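Local coordinates for protein acyl-CoA dehydrogenase (Slackia heliotrinireducens, PDB 4RM7) that belongs to the acyl-CoA dehydrogenase family, whose subunits combine an all-helical N-terminal domain, a middle beta domain and a C-terminal helical domain, at residues Gln91-Phe103 with Phe112-Leu126. Numbering follows the deposited sequence.
Sequences QNDLLQLQILEAF and FRTEYQDTGRLSYAL
Tyr124 points its ring at helix 91-103 and sets its hydroxyl beside Gln96 O and the Leu100 side chain. Its OH donates to Gln96 O at 2.8 Å, from above the carbonyl plane, on the face opposite the helical donor Leu100 N. With CG between the backbone N and the carbonyl carbon (chi1 63°), the ring is directed at the helix. Leu100 CD2 fills the hollow between the Tyr124 ring (CE2 3.6 Å) and the base of Phe112 (CB 3.7 Å); Met189 of strand 184-191 touches all three side chains. Gln96 extends toward the strand: its OE1 accepts from Leu126 N at 3.1 Å, while its NE2 makes a weak bond to Tyr124 O. Leu122 and Leu126 slide past this amide arm, and Leu126 CD2 meets Ile99 CD1 at 3.6 Å. On the helix-helix side, Leu97 CD2 wedges between the Tyr116 ring and the Arg113 guanidinium, meeting both obliquely. Beyond it, NE and NH1 of Arg113 grip Glu101 OE2 side-on in a salt bridge, nearly in the guanidinium plane; Glu101 OE1 has a hydrogen bond with Tyr68 and a salt bridge with Arg62. At the other end, a water links Asp93 OD2 to Tyr116 OH. The two helices run nearly antiparallel (156°), and strand 124-126 crosses helix 91-103 almost perpendicularly; the contact packs N-terminal-domain helices against the first strand of the middle-domain sheet, as in the acyl-CoA dehydrogenase fold.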
loop_
_atom_site.group_PDB
_atom_site.type_symbol
_atom_site.label_atom_id
_atom_site.label_comp_id
_atom_site.label_asym_id
_atom_site.label_seq_id
_atom_site.Cartn_x
_atom_site.Cartn_y
_atom_site.Cartn_z
ATOM N N GLN A 91 -1.217 -26.847 -16.722
ATOM C CA GLN A 91 -1.618 -25.653 -17.476
ATOM C C GLN A 91 -0.657 -25.405 -18.650
ATOM O O GLN A 91 -1.094 -25.009 -19.729
ATOM C CB GLN A 91 -1.735 -24.402 -16.577
ATOM C CG GLN A 91 -0.536 -24.000 -15.729
ATOM C CD GLN A 91 -0.517 -24.706 -14.378
ATOM O OE1 GLN A 91 -1.028 -25.818 -14.245
ATOM N NE2 GLN A 91 0.088 -24.067 -13.373
ATOM N N ASN A 92 0.637 -25.670 -18.467
ATOM C CA ASN A 92 1.593 -25.476 -19.556
ATOM C C ASN A 92 1.351 -26.467 -20.703
ATOM O O ASN A 92 1.497 -26.107 -21.866
ATOM C CB ASN A 92 3.036 -25.573 -19.051
ATOM C CG ASN A 92 4.063 -25.379 -20.164
ATOM O OD1 ASN A 92 4.700 -26.332 -20.611
ATOM N ND2 ASN A 92 4.216 -24.147 -20.624
ATOM N N ASP A 93 0.961 -27.698 -20.392
ATOM C CA ASP A 93 0.561 -28.641 -21.449
ATOM C C ASP A 93 -0.689 -28.184 -22.203
ATOM O O ASP A 93 -0.735 -28.262 -23.429
ATOM C CB ASP A 93 0.299 -30.035 -20.895
ATOM C CG ASP A 93 1.518 -30.652 -20.271
ATOM O OD1 ASP A 93 2.652 -30.267 -20.637
ATOM O OD2 ASP A 93 1.333 -31.527 -19.403
ATOM N N LEU A 94 -1.697 -27.708 -21.477
ATOM C CA LEU A 94 -2.946 -27.307 -22.122
ATOM C C LEU A 94 -2.699 -26.200 -23.133
ATOM O O LEU A 94 -3.271 -26.206 -24.209
ATOM C CB LEU A 94 -3.992 -26.847 -21.103
ATOM C CG LEU A 94 -4.486 -27.916 -20.123
ATOM C CD1 LEU A 94 -5.670 -27.406 -19.326
ATOM C CD2 LEU A 94 -4.821 -29.205 -20.845
ATOM N N LEU A 95 -1.829 -25.261 -22.792
ATOM C CA LEU A 95 -1.580 -24.140 -23.679
ATOM C C LEU A 95 -0.765 -24.588 -24.893
ATOM O O LEU A 95 -1.000 -24.141 -26.020
ATOM C CB LEU A 95 -0.857 -23.024 -22.932
ATOM C CG LEU A 95 -0.477 -21.823 -23.798
ATOM C CD1 LEU A 95 -1.719 -21.037 -24.206
ATOM C CD2 LEU A 95 0.523 -20.933 -23.094
ATOM N N GLN A 96 0.193 -25.476 -24.652
ATOM C CA GLN A 96 1.093 -25.948 -25.696
ATOM C C GLN A 96 0.331 -26.771 -26.704
ATOM O O GLN A 96 0.644 -26.767 -27.891
ATOM C CB GLN A 96 2.228 -26.780 -25.108
ATOM C CG GLN A 96 3.378 -25.961 -24.576
ATOM C CD GLN A 96 4.586 -26.823 -24.279
ATOM O OE1 GLN A 96 5.690 -26.316 -24.041
ATOM N NE2 GLN A 96 4.383 -28.144 -24.286
ATOM N N LEU A 97 -0.669 -27.479 -26.204
ATOM C CA LEU A 97 -1.535 -28.291 -27.028
ATOM C C LEU A 97 -2.345 -27.401 -27.937
ATOM O O LEU A 97 -2.430 -27.617 -29.144
ATOM C CB LEU A 97 -2.468 -29.127 -26.160
ATOM C CG LEU A 97 -3.239 -30.171 -26.960
ATOM C CD1 LEU A 97 -2.266 -31.003 -27.789
ATOM C CD2 LEU A 97 -4.077 -31.050 -26.047
ATOM N N GLN A 98 -2.937 -26.389 -27.330
ATOM C CA GLN A 98 -3.788 -25.450 -28.037
ATOM C C GLN A 98 -3.019 -24.713 -29.128
ATOM O O GLN A 98 -3.477 -24.627 -30.269
ATOM C CB GLN A 98 -4.390 -24.468 -27.049
ATOM C CG GLN A 98 -5.509 -23.646 -27.614
ATOM C CD GLN A 98 -6.296 -22.961 -26.528
ATOM O OE1 GLN A 98 -6.266 -23.379 -25.366
ATOM N NE2 GLN A 98 -6.992 -21.888 -26.891
ATOM N N ILE A 99 -1.844 -24.200 -28.765
ATOM C CA ILE A 99 -0.963 -23.503 -29.695
ATOM C C ILE A 99 -0.512 -24.389 -30.859
ATOM O O ILE A 99 -0.480 -23.947 -32.011
ATOM C CB ILE A 99 0.265 -22.961 -28.964
ATOM C CG1 ILE A 99 -0.119 -21.742 -28.142
ATOM C CG2 ILE A 99 1.358 -22.579 -29.933
ATOM C CD1 ILE A 99 1.015 -21.236 -27.295
ATOM N N LEU A 100 -0.173 -25.637 -30.569
ATOM C CA LEU A 100 0.174 -26.570 -31.637
ATOM C C LEU A 100 -0.981 -26.759 -32.619
ATOM O O LEU A 100 -0.774 -26.696 -33.830
ATOM C CB LEU A 100 0.586 -27.934 -31.082
ATOM C CG LEU A 100 0.955 -28.876 -32.229
ATOM C CD1 LEU A 100 2.161 -28.329 -32.925
ATOM C CD2 LEU A 100 1.194 -30.302 -31.781
ATOM N N GLU A 101 -2.189 -26.991 -32.101
ATOM C CA GLU A 101 -3.359 -27.204 -32.954
ATOM C C GLU A 101 -3.611 -26.013 -33.864
ATOM O O GLU A 101 -3.898 -26.177 -35.050
ATOM C CB GLU A 101 -4.611 -27.475 -32.122
ATOM C CG GLU A 101 -4.671 -28.865 -31.506
ATOM C CD GLU A 101 -5.902 -29.081 -30.622
ATOM O OE1 GLU A 101 -6.569 -28.099 -30.234
ATOM O OE2 GLU A 101 -6.203 -30.247 -30.313
ATOM N N ALA A 102 -3.481 -24.819 -33.304
ATOM C CA ALA A 102 -3.736 -23.581 -34.038
ATOM C C ALA A 102 -2.826 -23.408 -35.246
ATOM O O ALA A 102 -3.280 -22.948 -36.290
ATOM C CB ALA A 102 -3.597 -22.377 -33.100
ATOM N N PHE A 103 -1.555 -23.785 -35.128
ATOM C CA PHE A 103 -0.585 -23.433 -36.173
ATOM C C PHE A 103 -0.179 -24.578 -37.095
ATOM O O PHE A 103 0.522 -24.362 -38.091
ATOM C CB PHE A 103 0.669 -22.837 -35.541
ATOM C CG PHE A 103 0.495 -21.426 -35.099
ATOM C CD1 PHE A 103 0.709 -20.380 -35.984
ATOM C CD2 PHE A 103 0.102 -21.137 -33.810
ATOM C CE1 PHE A 103 0.544 -19.069 -35.586
ATOM C CE2 PHE A 103 -0.069 -19.828 -33.409
ATOM C CZ PHE A 103 0.154 -18.795 -34.299
ATOM N N PHE A 112 1.214 -35.935 -32.039
ATOM C CA PHE A 112 1.445 -35.323 -30.737
ATOM C C PHE A 112 0.238 -35.406 -29.821
ATOM O O PHE A 112 0.396 -35.597 -28.615
ATOM C CB PHE A 112 1.850 -33.867 -30.902
ATOM C CG PHE A 112 3.175 -33.689 -31.562
ATOM C CD1 PHE A 112 4.344 -33.706 -30.813
ATOM C CD2 PHE A 112 3.257 -33.517 -32.935
ATOM C CE1 PHE A 112 5.571 -33.548 -31.416
ATOM C CE2 PHE A 112 4.489 -33.362 -33.555
ATOM C CZ PHE A 112 5.649 -33.375 -32.797
ATOM N N ARG A 113 -0.962 -35.244 -30.376
ATOM C CA ARG A 113 -2.162 -35.347 -29.559
ATOM C C ARG A 113 -2.276 -36.770 -29.042
ATOM O O ARG A 113 -2.556 -37.003 -27.867
ATOM C CB ARG A 113 -3.425 -34.966 -30.338
ATOM C CG ARG A 113 -4.707 -35.420 -29.620
ATOM C CD ARG A 113 -5.985 -34.770 -30.142
ATOM N NE ARG A 113 -6.218 -33.432 -29.595
ATOM C CZ ARG A 113 -6.568 -33.164 -28.330
ATOM N NH1 ARG A 113 -6.765 -31.901 -27.947
ATOM N NH2 ARG A 113 -6.714 -34.144 -27.438
ATOM N N THR A 114 -2.038 -37.721 -29.935
ATOM C CA THR A 114 -2.170 -39.130 -29.602
ATOM C C THR A 114 -1.212 -39.517 -28.491
ATOM O O THR A 114 -1.585 -40.229 -27.561
ATOM C CB THR A 114 -1.935 -40.009 -30.831
ATOM O OG1 THR A 114 -3.099 -39.946 -31.667
ATOM C CG2 THR A 114 -1.682 -41.457 -30.422
ATOM N N GLU A 115 0.013 -39.022 -28.572
ATOM C CA GLU A 115 0.985 -39.319 -27.545
ATOM C C GLU A 115 0.529 -38.753 -26.195
ATOM O O GLU A 115 0.680 -39.393 -25.149
ATOM C CB GLU A 115 2.349 -38.762 -27.930
ATOM C CG GLU A 115 3.380 -38.972 -26.850
ATOM C CD GLU A 115 4.717 -38.362 -27.180
ATOM O OE1 GLU A 115 5.335 -37.790 -26.253
ATOM O OE2 GLU A 115 5.146 -38.461 -28.355
ATOM N N TYR A 116 -0.043 -37.555 -26.230
ATOM C CA TYR A 116 -0.503 -36.897 -25.021
ATOM C C TYR A 116 -1.655 -37.665 -24.374
ATOM O O TYR A 116 -1.708 -37.807 -23.152
ATOM C CB TYR A 116 -0.919 -35.455 -25.332
ATOM C CG TYR A 116 -1.426 -34.679 -24.133
ATOM C CD1 TYR A 116 -0.630 -34.499 -23.013
ATOM C CD2 TYR A 116 -2.706 -34.120 -24.133
ATOM C CE1 TYR A 116 -1.090 -33.782 -21.919
ATOM C CE2 TYR A 116 -3.182 -33.404 -23.046
ATOM C CZ TYR A 116 -2.368 -33.237 -21.944
ATOM O OH TYR A 116 -2.837 -32.526 -20.869
ATOM N N GLN A 117 -2.568 -38.175 -25.193
ATOM C CA GLN A 117 -3.711 -38.925 -24.675
ATOM C C GLN A 117 -3.301 -40.299 -24.168
ATOM O O GLN A 117 -3.902 -40.835 -23.237
ATOM C CB GLN A 117 -4.792 -39.036 -25.745
ATOM C CG GLN A 117 -5.390 -37.669 -26.065
ATOM C CD GLN A 117 -6.369 -37.679 -27.220
ATOM O OE1 GLN A 117 -7.298 -36.869 -27.261
ATOM N NE2 GLN A 117 -6.165 -38.581 -28.172
ATOM N N ASP A 118 -2.251 -40.854 -24.755
ATOM C CA ASP A 118 -1.796 -42.177 -24.362
ATOM C C ASP A 118 -0.811 -42.146 -23.195
ATOM O O ASP A 118 -0.643 -43.145 -22.508
ATOM C CB ASP A 118 -1.163 -42.901 -25.557
ATOM C CG ASP A 118 -2.151 -43.143 -26.696
ATOM O OD1 ASP A 118 -3.379 -43.051 -26.469
ATOM O OD2 ASP A 118 -1.693 -43.437 -27.824
ATOM N N THR A 119 -0.150 -41.016 -22.963
ATOM C CA THR A 119 0.846 -40.974 -21.891
ATOM C C THR A 119 0.687 -39.810 -20.912
ATOM O O THR A 119 1.203 -39.873 -19.799
ATOM C CB THR A 119 2.267 -40.902 -22.452
ATOM O OG1 THR A 119 2.509 -39.584 -22.957
ATOM C CG2 THR A 119 2.452 -41.921 -23.567
ATOM N N GLY A 120 -0.031 -38.772 -21.316
ATOM C CA GLY A 120 -0.187 -37.606 -20.476
ATOM C C GLY A 120 0.985 -36.661 -20.550
ATOM O O GLY A 120 1.110 -35.756 -19.746
ATOM N N ARG A 121 1.849 -36.878 -21.528
ATOM C CA ARG A 121 3.019 -36.044 -21.728
ATOM C C ARG A 121 3.101 -35.581 -23.171
ATOM O O ARG A 121 2.514 -36.176 -24.053
ATOM C CB ARG A 121 4.293 -36.786 -21.335
ATOM C CG ARG A 121 4.509 -36.893 -19.842
ATOM C CD ARG A 121 5.860 -37.488 -19.506
ATOM N NE ARG A 121 5.808 -38.313 -18.310
ATOM C CZ ARG A 121 6.069 -37.874 -17.088
ATOM N NH1 ARG A 121 6.401 -36.615 -16.890
ATOM N NH2 ARG A 121 5.993 -38.695 -16.060
ATOM N N LEU A 122 3.811 -34.487 -23.388
ATOM C CA LEU A 122 4.001 -33.928 -24.711
ATOM C C LEU A 122 5.456 -34.080 -25.078
ATOM O O LEU A 122 6.329 -33.916 -24.248
ATOM C CB LEU A 122 3.621 -32.457 -24.730
ATOM C CG LEU A 122 2.139 -32.142 -24.871
ATOM C CD1 LEU A 122 1.924 -30.645 -24.860
ATOM C CD2 LEU A 122 1.580 -32.739 -26.145
ATOM N N SER A 123 5.717 -34.410 -26.327
ATOM C CA SER A 123 7.067 -34.696 -26.764
ATOM C C SER A 123 7.790 -33.458 -27.263
ATOM O O SER A 123 8.878 -33.559 -27.792
ATOM C CB SER A 123 7.068 -35.782 -27.833
ATOM O OG SER A 123 6.524 -35.307 -29.044
ATOM N N TYR A 124 7.177 -32.296 -27.125
ATOM C CA TYR A 124 7.799 -31.070 -27.593
ATOM C C TYR A 124 7.769 -29.958 -26.562
ATOM O O TYR A 124 6.992 -29.993 -25.632
ATOM C CB TYR A 124 7.161 -30.605 -28.897
ATOM C CG TYR A 124 5.708 -30.250 -28.790
ATOM C CD1 TYR A 124 5.314 -28.972 -28.463
ATOM C CD2 TYR A 124 4.731 -31.192 -29.026
ATOM C CE1 TYR A 124 3.983 -28.642 -28.369
ATOM C CE2 TYR A 124 3.397 -30.870 -28.936
ATOM C CZ TYR A 124 3.032 -29.594 -28.606
ATOM O OH TYR A 124 1.705 -29.269 -28.510
ATOM N N ALA A 125 8.658 -28.991 -26.720
ATOM C CA ALA A 125 8.695 -27.829 -25.854
ATOM C C ALA A 125 8.619 -26.546 -26.655
ATOM O O ALA A 125 9.268 -26.416 -27.669
ATOM C CB ALA A 125 9.941 -27.844 -25.000
ATOM N N LEU A 126 7.815 -25.607 -26.185
ATOM C CA LEU A 126 7.536 -24.362 -26.874
ATOM C C LEU A 126 8.663 -23.357 -26.679
ATOM O O LEU A 126 9.017 -23.050 -25.551
ATOM C CB LEU A 126 6.221 -23.807 -26.336
ATOM C CG LEU A 126 5.537 -22.592 -26.947
ATOM C CD1 LEU A 126 5.228 -22.813 -28.427
ATOM C CD2 LEU A 126 4.263 -22.319 -26.168
HETATM O O HOH W 1 -1.170 -32.181 -19.085
#